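Local coordinates for heavy metal cation tricomponent efflux pump ZneA(CzcA-like) (Cupriavidus metallidurans, PDB 4K0J), which exports zinc ions from the cell as a Zn(II)/proton antiporter of the RND superfamily, forming the inner-membrane part of a tripartite heavy metal efflux pump, at residues T687-T692 against M828-E833; D666-V671 against H807-L812; I701-P706 against E796-R801. All coordinates share one frame; numbering follows the deposited sequence.

All three contacts belong to one corner of the chain, around a small ferredoxin-like subdomain that probably corresponds to PC2 of the porter domain in AcrB-type pumps. Contact 2 joins the two central strands of its antiparallel sheet, 667-672 and 807-812. Contact 1, about 12 Å away between centres, brings together the ends of the two helices that follow these strands, 676-690 and 820-830, so the segments of contacts 1 and 2 alternate along the chain. Contact 3 lies about 12 Å from contact 2 and 21 Å from contact 1, where the long insertion between strands 699-701 and 807-812 leaves and returns. Contacts 1 and 2 thus represent helix layer and sheet, contact 3 the junction with the insertion.

Contact 1 (T687-T692 against M828-E833); sequences TRLLKT and MRIDKE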
loop_
_atom_site.group_PDB
_atom_site.type_symbol
_atom_site.label_atom_id
_atom_site.label_comp_id
_atom_site.label_asym_id
_atom_site.label_seq_id
_atom_site.Cartn_x
_atom_site.Cartn_y
_atom_site.Cartn_z
ATOM N N THR C 687 35.457 -24.944 -16.763
ATOM C CA THR C 687 36.409 -24.272 -15.897
ATOM C C THR C 687 37.798 -24.325 -16.503
ATOM O O THR C 687 38.432 -23.283 -16.718
ATOM C CB THR C 687 36.431 -24.897 -14.504
ATOM O OG1 THR C 687 35.283 -24.447 -13.772
ATOM C CG2 THR C 687 37.695 -24.495 -13.760
ATOM N N ARG C 688 38.256 -25.542 -16.795
ATOM C CA ARG C 688 39.575 -25.742 -17.383
ATOM C C ARG C 688 39.730 -24.984 -18.696
ATOM O O ARG C 688 40.819 -24.524 -19.027
ATOM C CB ARG C 688 39.838 -27.228 -17.612
ATOM C CG ARG C 688 39.830 -28.063 -16.347
ATOM C CD ARG C 688 40.022 -29.536 -16.678
ATOM N NE ARG C 688 41.313 -29.785 -17.312
ATOM C CZ ARG C 688 42.418 -30.098 -16.645
ATOM N NH1 ARG C 688 42.385 -30.202 -15.322
ATOM N NH2 ARG C 688 43.553 -30.308 -17.298
ATOM N N LEU C 689 38.637 -24.852 -19.438
ATOM C CA LEU C 689 38.664 -24.159 -20.719
ATOM C C LEU C 689 38.768 -22.657 -20.513
ATOM O O LEU C 689 39.726 -22.025 -20.958
ATOM C CB LEU C 689 37.412 -24.491 -21.537
ATOM C CG LEU C 689 37.359 -24.046 -23.005
ATOM C CD1 LEU C 689 36.774 -22.645 -23.161
ATOM C CD2 LEU C 689 38.740 -24.125 -23.640
ATOM N N LEU C 690 37.770 -22.096 -19.836
ATOM C CA LEU C 690 37.692 -20.660 -19.611
ATOM C C LEU C 690 38.934 -20.111 -18.939
ATOM O O LEU C 690 39.316 -18.963 -19.177
ATOM C CB LEU C 690 36.470 -20.314 -18.765
ATOM C CG LEU C 690 35.123 -20.385 -19.472
ATOM C CD1 LEU C 690 34.037 -19.900 -18.537
ATOM C CD2 LEU C 690 35.157 -19.556 -20.742
ATOM N N LYS C 691 39.572 -20.924 -18.102
ATOM C CA LYS C 691 40.732 -20.434 -17.371
ATOM C C LYS C 691 41.981 -20.383 -18.247
ATOM O O LYS C 691 43.049 -19.976 -17.796
ATOM C CB LYS C 691 40.965 -21.241 -16.091
ATOM C CG LYS C 691 41.462 -22.651 -16.302
ATOM C CD LYS C 691 41.351 -23.453 -15.010
ATOM C CE LYS C 691 41.929 -22.694 -13.818
ATOM N NZ LYS C 691 41.904 -23.517 -12.572
ATOM N N THR C 692 41.831 -20.779 -19.507
ATOM C CA THR C 692 42.926 -20.704 -20.473
ATOM C C THR C 692 42.849 -19.435 -21.327
ATOM O O THR C 692 43.866 -18.948 -21.820
ATOM C CB THR C 692 42.969 -21.948 -21.394
ATOM O OG1 THR C 692 41.706 -22.111 -22.055
ATOM C CG2 THR C 692 43.275 -23.199 -20.585
ATOM N N MET C 828 32.891 -18.557 -27.866
ATOM C CA MET C 828 33.108 -19.337 -29.081
ATOM C C MET C 828 33.836 -20.643 -28.757
ATOM O O MET C 828 33.509 -21.698 -29.296
ATOM C CB MET C 828 33.880 -18.533 -30.132
ATOM C CG MET C 828 33.960 -19.208 -31.497
ATOM S SD MET C 828 34.692 -18.166 -32.774
ATOM C CE MET C 828 33.548 -16.787 -32.787
ATOM N N ARG C 829 34.814 -20.567 -27.860
ATOM C CA ARG C 829 35.569 -21.753 -27.466
ATOM C C ARG C 829 34.756 -22.706 -26.583
ATOM O O ARG C 829 35.160 -23.846 -26.355
ATOM C CB ARG C 829 36.867 -21.355 -26.760
ATOM C CG ARG C 829 37.831 -20.560 -27.628
ATOM C CD ARG C 829 39.099 -20.223 -26.865
ATOM N NE ARG C 829 39.758 -21.424 -26.361
ATOM C CZ ARG C 829 40.854 -21.418 -25.610
ATOM N NH1 ARG C 829 41.418 -20.267 -25.269
ATOM N NH2 ARG C 829 41.384 -22.562 -25.199
ATOM N N ILE C 830 33.616 -22.235 -26.084
ATOM C CA ILE C 830 32.737 -23.060 -25.251
ATOM C C ILE C 830 31.976 -24.097 -26.082
ATOM O O ILE C 830 31.735 -25.217 -25.627
ATOM C CB ILE C 830 31.736 -22.188 -24.446
ATOM C CG1 ILE C 830 32.475 -21.359 -23.395
ATOM C CG2 ILE C 830 30.678 -23.044 -23.763
ATOM C CD1 ILE C 830 33.205 -22.193 -22.373
ATOM N N ASP C 831 31.622 -23.725 -27.309
ATOM C CA ASP C 831 30.801 -24.574 -28.171
ATOM C C ASP C 831 31.504 -25.867 -28.577
ATOM O O ASP C 831 30.867 -26.797 -29.076
ATOM C CB ASP C 831 30.366 -23.804 -29.416
ATOM C CG ASP C 831 29.747 -22.465 -29.080
ATOM O OD1 ASP C 831 29.191 -22.330 -27.968
ATOM O OD2 ASP C 831 29.819 -21.547 -29.924
ATOM N N LYS C 832 32.815 -25.914 -28.365
ATOM C CA LYS C 832 33.608 -27.108 -28.638
ATOM C C LYS C 832 33.113 -28.287 -27.807
ATOM O O LYS C 832 32.889 -29.380 -28.329
ATOM C CB LYS C 832 35.080 -26.853 -28.309
ATOM C CG LYS C 832 35.680 -25.624 -28.968
ATOM C CD LYS C 832 37.097 -25.391 -28.464
ATOM C CE LYS C 832 37.746 -24.197 -29.145
ATOM N NZ LYS C 832 39.136 -23.977 -28.656
ATOM N N GLU C 833 32.943 -28.050 -26.509
ATOM C CA GLU C 833 32.594 -29.107 -25.566
ATOM C C GLU C 833 31.091 -29.341 -25.496
ATOM O O GLU C 833 30.461 -29.715 -26.486
ATOM C CB GLU C 833 33.117 -28.764 -24.170
ATOM C CG GLU C 833 34.327 -27.845 -24.164
ATOM C CD GLU C 833 35.522 -28.444 -24.878
ATOM O OE1 GLU C 833 36.333 -27.668 -25.426
ATOM O OE2 GLU C 833 35.653 -29.687 -24.890
#
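Leu689, near the end of helix 676-690, reaches across to Arg829 and Ile830 on helix 820-830, the neighbouring helix of a ferredoxin-like alpha/beta sandwich. The leucine carries much of the contact because its two methyls divide the work. With CG anti to the backbone N (chi1 -170°), the branch is directed over the gap. Leu689 CD1 meets the methyl end of the isoleucine, Ile830 CD1, at 3.7 Å, and also packs on Arg829 CB at 3.8 Å. Leu689 CD2 instead lies against the guanidinium group, 3.4 Å from Arg829 NH2, approaching it obliquely. The arginine chain runs straight from CB and then bends at chi3 (57°), which brings the planar head alongside the leucine; the aliphatic part and the polar end of Arg829 thus both touch the same residue.

Deeper in the sandwich, Leu690 starts out from its helix away from the partner, yet its terminal branch turns back toward Ile830. The same methyl, Ile830 CD1, touches both leucines, whose methyls lie at neighbouring positions on one side of it. Trp845 of strand 843-847 touches both Leu690 and Ile830, while the guanidinium lies near Thr692. Leu690 CD2 comes to 3.7 Å from Ile830 CD1.

Contact 2 (D666-V671 against H807-L812); sequences DLVVKV and HLTVRL
Leu667, Val669 and Val671 pair with Leu812, Val810 and Leu808, and backbone hydrogen bonds carry this antiparallel ladder. Each pair exchanges two N-H...O=C bonds, six in all. The one from Val810 N to Val669 O is close to straight (2.9 Å, 173° at the hydrogen), whereas that from Leu667 N to Leu812 O is more bent (144°). Between them, Val668 with Arg811 and Lys670 with Thr809 form non-hydrogen-bonded pairs, where CA-H groups add weaker contacts, such as Val668 CA to Val810 O at 3.4 Å.

Apolar packing fills the face that carries the leucines and Val669, Val671 and Val810. Leu812 CG, held at chi1 74° between its own N and carbonyl carbon, leans over the partner strand to 3.7 Å from Leu667 CB. Val669 and Val810 meet CB to CB at 4.1 Å, and helix 676-690 covers them through Leu690 and Thr687.

On the other face the contacts are mixed. Val668 CB touches the methyl Thr809 CG2 at 3.7 Å, the two crossing at a slant. Lys670 lies alongside His807, its CB 3.8 Å from His807 CD2, before its chain bends off. Arg811 extends away from the partner strand to a salt bridge with Asp702.

Central strands joined in this way, flanked by 699-701 and 843-847 under two helices, make up the four-stranded sheet of a ferredoxin-like fold, as in RND porter subdomains.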
loop_
_atom_site.group_PDB
_atom_site.type_symbol
_atom_site.label_atom_id
_atom_site.label_comp_id
_atom_site.label_asym_id
_atom_site.label_seq_id
_atom_site.Cartn_x
_atom_site.Cartn_y
_atom_site.Cartn_z
ATOM N N ASP C 666 31.952 -11.026 -11.735
ATOM C CA ASP C 666 31.491 -10.219 -12.861
ATOM C C ASP C 666 30.754 -11.076 -13.877
ATOM O O ASP C 666 29.711 -10.690 -14.400
ATOM C CB ASP C 666 32.677 -9.536 -13.546
ATOM C CG ASP C 666 33.708 -9.018 -12.557
ATOM O OD1 ASP C 666 33.360 -8.806 -11.375
ATOM O OD2 ASP C 666 34.873 -8.821 -12.967
ATOM N N LEU C 667 31.315 -12.249 -14.145
ATOM C CA LEU C 667 30.780 -13.163 -15.144
ATOM C C LEU C 667 30.529 -14.527 -14.522
ATOM O O LEU C 667 31.246 -14.939 -13.613
ATOM C CB LEU C 667 31.773 -13.310 -16.301
ATOM C CG LEU C 667 32.009 -12.088 -17.190
ATOM C CD1 LEU C 667 33.339 -12.195 -17.917
ATOM C CD2 LEU C 667 30.867 -11.939 -18.182
ATOM N N VAL C 668 29.505 -15.227 -14.999
ATOM C CA VAL C 668 29.312 -16.618 -14.611
ATOM C C VAL C 668 28.929 -17.446 -15.817
ATOM O O VAL C 668 28.459 -16.917 -16.825
ATOM C CB VAL C 668 28.212 -16.807 -13.533
ATOM C CG1 VAL C 668 28.578 -16.100 -12.233
ATOM C CG2 VAL C 668 26.860 -16.345 -14.053
ATOM N N VAL C 669 29.141 -18.752 -15.704
ATOM C CA VAL C 669 28.646 -19.703 -16.689
ATOM C C VAL C 669 27.861 -20.794 -15.970
ATOM O O VAL C 669 28.424 -21.584 -15.210
ATOM C CB VAL C 669 29.784 -20.337 -17.508
ATOM C CG1 VAL C 669 29.227 -21.406 -18.436
ATOM C CG2 VAL C 669 30.512 -19.276 -18.305
ATOM N N LYS C 670 26.556 -20.827 -16.206
ATOM C CA LYS C 670 25.679 -21.744 -15.500
ATOM C C LYS C 670 25.451 -23.035 -16.285
ATOM O O LYS C 670 24.915 -23.008 -17.396
ATOM C CB LYS C 670 24.350 -21.048 -15.191
ATOM C CG LYS C 670 24.499 -19.770 -14.367
ATOM C CD LYS C 670 23.167 -19.045 -14.193
ATOM C CE LYS C 670 22.778 -18.233 -15.430
ATOM N NZ LYS C 670 23.500 -16.935 -15.548
ATOM N N VAL C 671 25.873 -24.156 -15.700
ATOM C CA VAL C 671 25.703 -25.489 -16.286
ATOM C C VAL C 671 24.527 -26.218 -15.640
ATOM O O VAL C 671 24.626 -26.709 -14.514
ATOM C CB VAL C 671 26.977 -26.347 -16.117
ATOM C CG1 VAL C 671 26.737 -27.779 -16.563
ATOM C CG2 VAL C 671 28.134 -25.736 -16.889
ATOM N N HIS C 807 21.627 -26.377 -11.194
ATOM C CA HIS C 807 22.776 -25.940 -11.979
ATOM C C HIS C 807 24.035 -25.790 -11.134
ATOM O O HIS C 807 23.972 -25.696 -9.913
ATOM C CB HIS C 807 22.468 -24.629 -12.718
ATOM C CG HIS C 807 22.522 -23.410 -11.848
ATOM N ND1 HIS C 807 21.554 -23.117 -10.910
ATOM C CD2 HIS C 807 23.429 -22.406 -11.775
ATOM C CE1 HIS C 807 21.867 -21.991 -10.294
ATOM N NE2 HIS C 807 22.999 -21.539 -10.801
ATOM N N LEU C 808 25.182 -25.787 -11.800
ATOM C CA LEU C 808 26.447 -25.478 -11.145
ATOM C C LEU C 808 27.008 -24.222 -11.786
ATOM O O LEU C 808 26.806 -23.986 -12.973
ATOM C CB LEU C 808 27.439 -26.631 -11.287
ATOM C CG LEU C 808 27.887 -27.317 -9.994
ATOM C CD1 LEU C 808 26.734 -28.065 -9.352
ATOM C CD2 LEU C 808 29.058 -28.252 -10.255
ATOM N N THR C 809 27.708 -23.411 -11.003
ATOM C CA THR C 809 28.124 -22.099 -11.473
ATOM C C THR C 809 29.628 -21.981 -11.626
ATOM O O THR C 809 30.375 -22.168 -10.670
ATOM C CB THR C 809 27.668 -21.000 -10.512
ATOM O OG1 THR C 809 26.287 -21.192 -10.189
ATOM C CG2 THR C 809 27.861 -19.632 -11.144
ATOM N N VAL C 810 30.071 -21.662 -12.834
ATOM C CA VAL C 810 31.471 -21.353 -13.042
ATOM C C VAL C 810 31.636 -19.844 -12.980
ATOM O O VAL C 810 31.426 -19.149 -13.972
ATOM C CB VAL C 810 31.987 -21.875 -14.396
ATOM C CG1 VAL C 810 33.471 -21.600 -14.528
ATOM C CG2 VAL C 810 31.715 -23.360 -14.536
ATOM N N ARG C 811 31.999 -19.337 -11.809
ATOM C CA ARG C 811 32.168 -17.906 -11.645
ATOM C C ARG C 811 33.567 -17.443 -12.059
ATOM O O ARG C 811 34.551 -18.156 -11.852
ATOM C CB ARG C 811 31.811 -17.475 -10.219
ATOM C CG ARG C 811 32.794 -17.843 -9.139
ATOM C CD ARG C 811 32.340 -17.227 -7.825
ATOM N NE ARG C 811 33.402 -17.140 -6.829
ATOM C CZ ARG C 811 33.578 -18.021 -5.850
ATOM N NH1 ARG C 811 32.763 -19.062 -5.740
ATOM N NH2 ARG C 811 34.567 -17.865 -4.981
ATOM N N LEU C 812 33.635 -16.251 -12.658
ATOM C CA LEU C 812 34.866 -15.731 -13.259
ATOM C C LEU C 812 34.853 -14.208 -13.471
ATOM O O LEU C 812 33.807 -13.620 -13.734
ATOM C CB LEU C 812 35.138 -16.421 -14.599
ATOM C CG LEU C 812 34.269 -16.018 -15.793
ATOM C CD1 LEU C 812 35.046 -16.196 -17.083
ATOM C CD2 LEU C 812 32.973 -16.814 -15.836
#

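Contact 3 (I701-P706 against E796-R801); sequences IDQEPP and ETTITR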
loop_
_atom_site.group_PDB
_atom_site.type_symbol
_atom_site.label_atom_id
_atom_site.label_comp_id
_atom_site.label_asym_id
_atom_site.label_seq_id
_atom_site.Cartn_x
_atom_site.Cartn_y
_atom_site.Cartn_z
ATOM N N ILE C 701 34.465 -23.137 -9.688
ATOM C CA ILE C 701 33.114 -23.667 -9.572
ATOM C C ILE C 701 32.549 -23.211 -8.239
ATOM O O ILE C 701 33.037 -23.622 -7.187
ATOM C CB ILE C 701 33.086 -25.208 -9.631
ATOM C CG1 ILE C 701 33.465 -25.701 -11.030
ATOM C CG2 ILE C 701 31.710 -25.737 -9.234
ATOM C CD1 ILE C 701 33.319 -27.196 -11.207
ATOM N N ASP C 702 31.532 -22.358 -8.293
ATOM C CA ASP C 702 30.942 -21.773 -7.100
ATOM C C ASP C 702 30.503 -22.837 -6.097
ATOM O O ASP C 702 30.832 -22.749 -4.912
ATOM C CB ASP C 702 29.759 -20.881 -7.475
ATOM C CG ASP C 702 29.428 -19.867 -6.396
ATOM O OD1 ASP C 702 30.362 -19.197 -5.903
ATOM O OD2 ASP C 702 28.237 -19.740 -6.039
ATOM N N GLN C 703 29.769 -23.841 -6.571
ATOM C CA GLN C 703 29.338 -24.943 -5.714
ATOM C C GLN C 703 30.520 -25.805 -5.279
ATOM O O GLN C 703 31.243 -26.369 -6.103
ATOM C CB GLN C 703 28.282 -25.807 -6.403
ATOM C CG GLN C 703 26.950 -25.122 -6.610
ATOM C CD GLN C 703 26.967 -24.141 -7.762
ATOM O OE1 GLN C 703 28.000 -23.930 -8.397
ATOM N NE2 GLN C 703 25.817 -23.535 -8.042
ATOM N N GLU C 704 30.712 -25.888 -3.972
ATOM C CA GLU C 704 31.795 -26.661 -3.397
ATOM C C GLU C 704 31.525 -28.150 -3.591
ATOM O O GLU C 704 30.369 -28.565 -3.642
ATOM C CB GLU C 704 31.961 -26.308 -1.913
ATOM C CG GLU C 704 30.654 -26.129 -1.141
ATOM C CD GLU C 704 29.970 -24.789 -1.394
ATOM O OE1 GLU C 704 28.969 -24.483 -0.705
ATOM O OE2 GLU C 704 30.425 -24.049 -2.289
ATOM N N PRO C 705 32.595 -28.956 -3.721
ATOM C CA PRO C 705 32.477 -30.399 -3.961
ATOM C C PRO C 705 31.692 -31.113 -2.873
ATOM O O PRO C 705 31.517 -30.566 -1.785
ATOM C CB PRO C 705 33.929 -30.869 -3.927
ATOM C CG PRO C 705 34.718 -29.673 -4.306
ATOM C CD PRO C 705 34.001 -28.520 -3.700
ATOM N N PRO C 706 31.205 -32.329 -3.169
ATOM C CA PRO C 706 30.607 -33.138 -2.107
ATOM C C PRO C 706 31.634 -33.444 -1.016
ATOM O O PRO C 706 32.831 -33.509 -1.285
ATOM C CB PRO C 706 30.187 -34.413 -2.841
ATOM C CG PRO C 706 30.004 -34.002 -4.243
ATOM C CD PRO C 706 31.042 -32.954 -4.492
ATOM N N GLU C 796 26.246 -34.123 -0.809
ATOM C CA GLU C 796 26.427 -32.809 -1.419
ATOM C C GLU C 796 26.483 -31.703 -0.367
ATOM O O GLU C 796 25.798 -31.767 0.645
ATOM C CB GLU C 796 25.334 -32.528 -2.452
ATOM C CG GLU C 796 25.629 -31.328 -3.346
ATOM C CD GLU C 796 26.840 -31.544 -4.246
ATOM O OE1 GLU C 796 27.754 -30.686 -4.234
ATOM O OE2 GLU C 796 26.871 -32.569 -4.965
ATOM N N THR C 797 27.310 -30.692 -0.611
ATOM C CA THR C 797 27.503 -29.612 0.350
ATOM C C THR C 797 26.479 -28.508 0.142
ATOM O O THR C 797 25.979 -27.919 1.108
ATOM C CB THR C 797 28.911 -28.995 0.231
ATOM O OG1 THR C 797 29.898 -30.020 0.350
ATOM C CG2 THR C 797 29.137 -27.981 1.324
ATOM N N THR C 798 26.168 -28.244 -1.125
ATOM C CA THR C 798 25.300 -27.137 -1.510
ATOM C C THR C 798 24.537 -27.451 -2.792
ATOM O O THR C 798 25.129 -27.870 -3.783
ATOM C CB THR C 798 26.123 -25.855 -1.709
ATOM O OG1 THR C 798 26.309 -25.209 -0.444
ATOM C CG2 THR C 798 25.418 -24.901 -2.645
ATOM N N ILE C 799 23.221 -27.259 -2.765
ATOM C CA ILE C 799 22.384 -27.479 -3.944
ATOM C C ILE C 799 21.754 -26.169 -4.394
ATOM O O ILE C 799 20.962 -25.579 -3.664
ATOM C CB ILE C 799 21.257 -28.481 -3.656
ATOM C CG1 ILE C 799 21.832 -29.795 -3.123
ATOM C CG2 ILE C 799 20.432 -28.713 -4.907
ATOM C CD1 ILE C 799 20.833 -30.623 -2.348
ATOM N N THR C 800 22.103 -25.714 -5.592
ATOM C CA THR C 800 21.592 -24.439 -6.087
ATOM C C THR C 800 20.590 -24.619 -7.225
ATOM O O THR C 800 20.945 -25.074 -8.312
ATOM C CB THR C 800 22.732 -23.495 -6.553
ATOM O OG1 THR C 800 23.344 -24.011 -7.739
ATOM C CG2 THR C 800 23.788 -23.351 -5.476
ATOM N N ARG C 801 19.337 -24.254 -6.972
ATOM C CA ARG C 801 18.291 -24.356 -7.988
ATOM C C ARG C 801 17.826 -22.974 -8.452
ATOM O O ARG C 801 17.395 -22.148 -7.643
ATOM C CB ARG C 801 17.109 -25.181 -7.471
ATOM C CG ARG C 801 16.810 -26.419 -8.304
ATOM C CD ARG C 801 15.697 -27.263 -7.700
ATOM N NE ARG C 801 14.374 -26.656 -7.847
ATOM C CZ ARG C 801 13.468 -27.029 -8.749
ATOM N NH1 ARG C 801 13.737 -28.015 -9.597
ATOM N NH2 ARG C 801 12.291 -26.419 -8.802
#
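The carbonyl oxygen Pro705 O accepts a hydrogen bond from the hydroxyl Thr797 OG1 at 2.7 Å, with the donor tilted 18° from the carbonyl plane. This bond joins the loop that follows strand 699-701 to the segment entering the last part of strand 788-802. Beside it, the Glu704 side chain crosses that of Thr797 at about a right angle, and Glu704 CG packs on the methyl Thr797 CG2 at 3.4 Å. The chain then bends at chi2 (-78°), bringing the carboxylate to the next threonine. There Thr798 OG1 donates to Glu704 OE1 at 2.8 Å, approaching from above the carboxylate plane.

Gln703 and Thr800 come at each other from opposite directions. The amide nitrogen Gln703 NE2 points a hydrogen bond at Thr800 OG1, but the pair is modelled closer than usual and its details are uncertain. The other end of the amide, Gln703 OE1, receives the backbone N-H of Thr809; if the NE2 bond is real, the amide would be held at both ends, between strands 788-802 and 807-812. At the far end of the contact, the ring of Pro706 lies against the Glu796 carboxylate, with Pro706 CG 3.5 Å from Glu796 OE2; that oxygen has its salt-bridge partner in Arg680 of helix 676-690.

Two sound threonine hydroxyl bonds and a less certain third imply that side-chain polar contacts help hold this irregular loop.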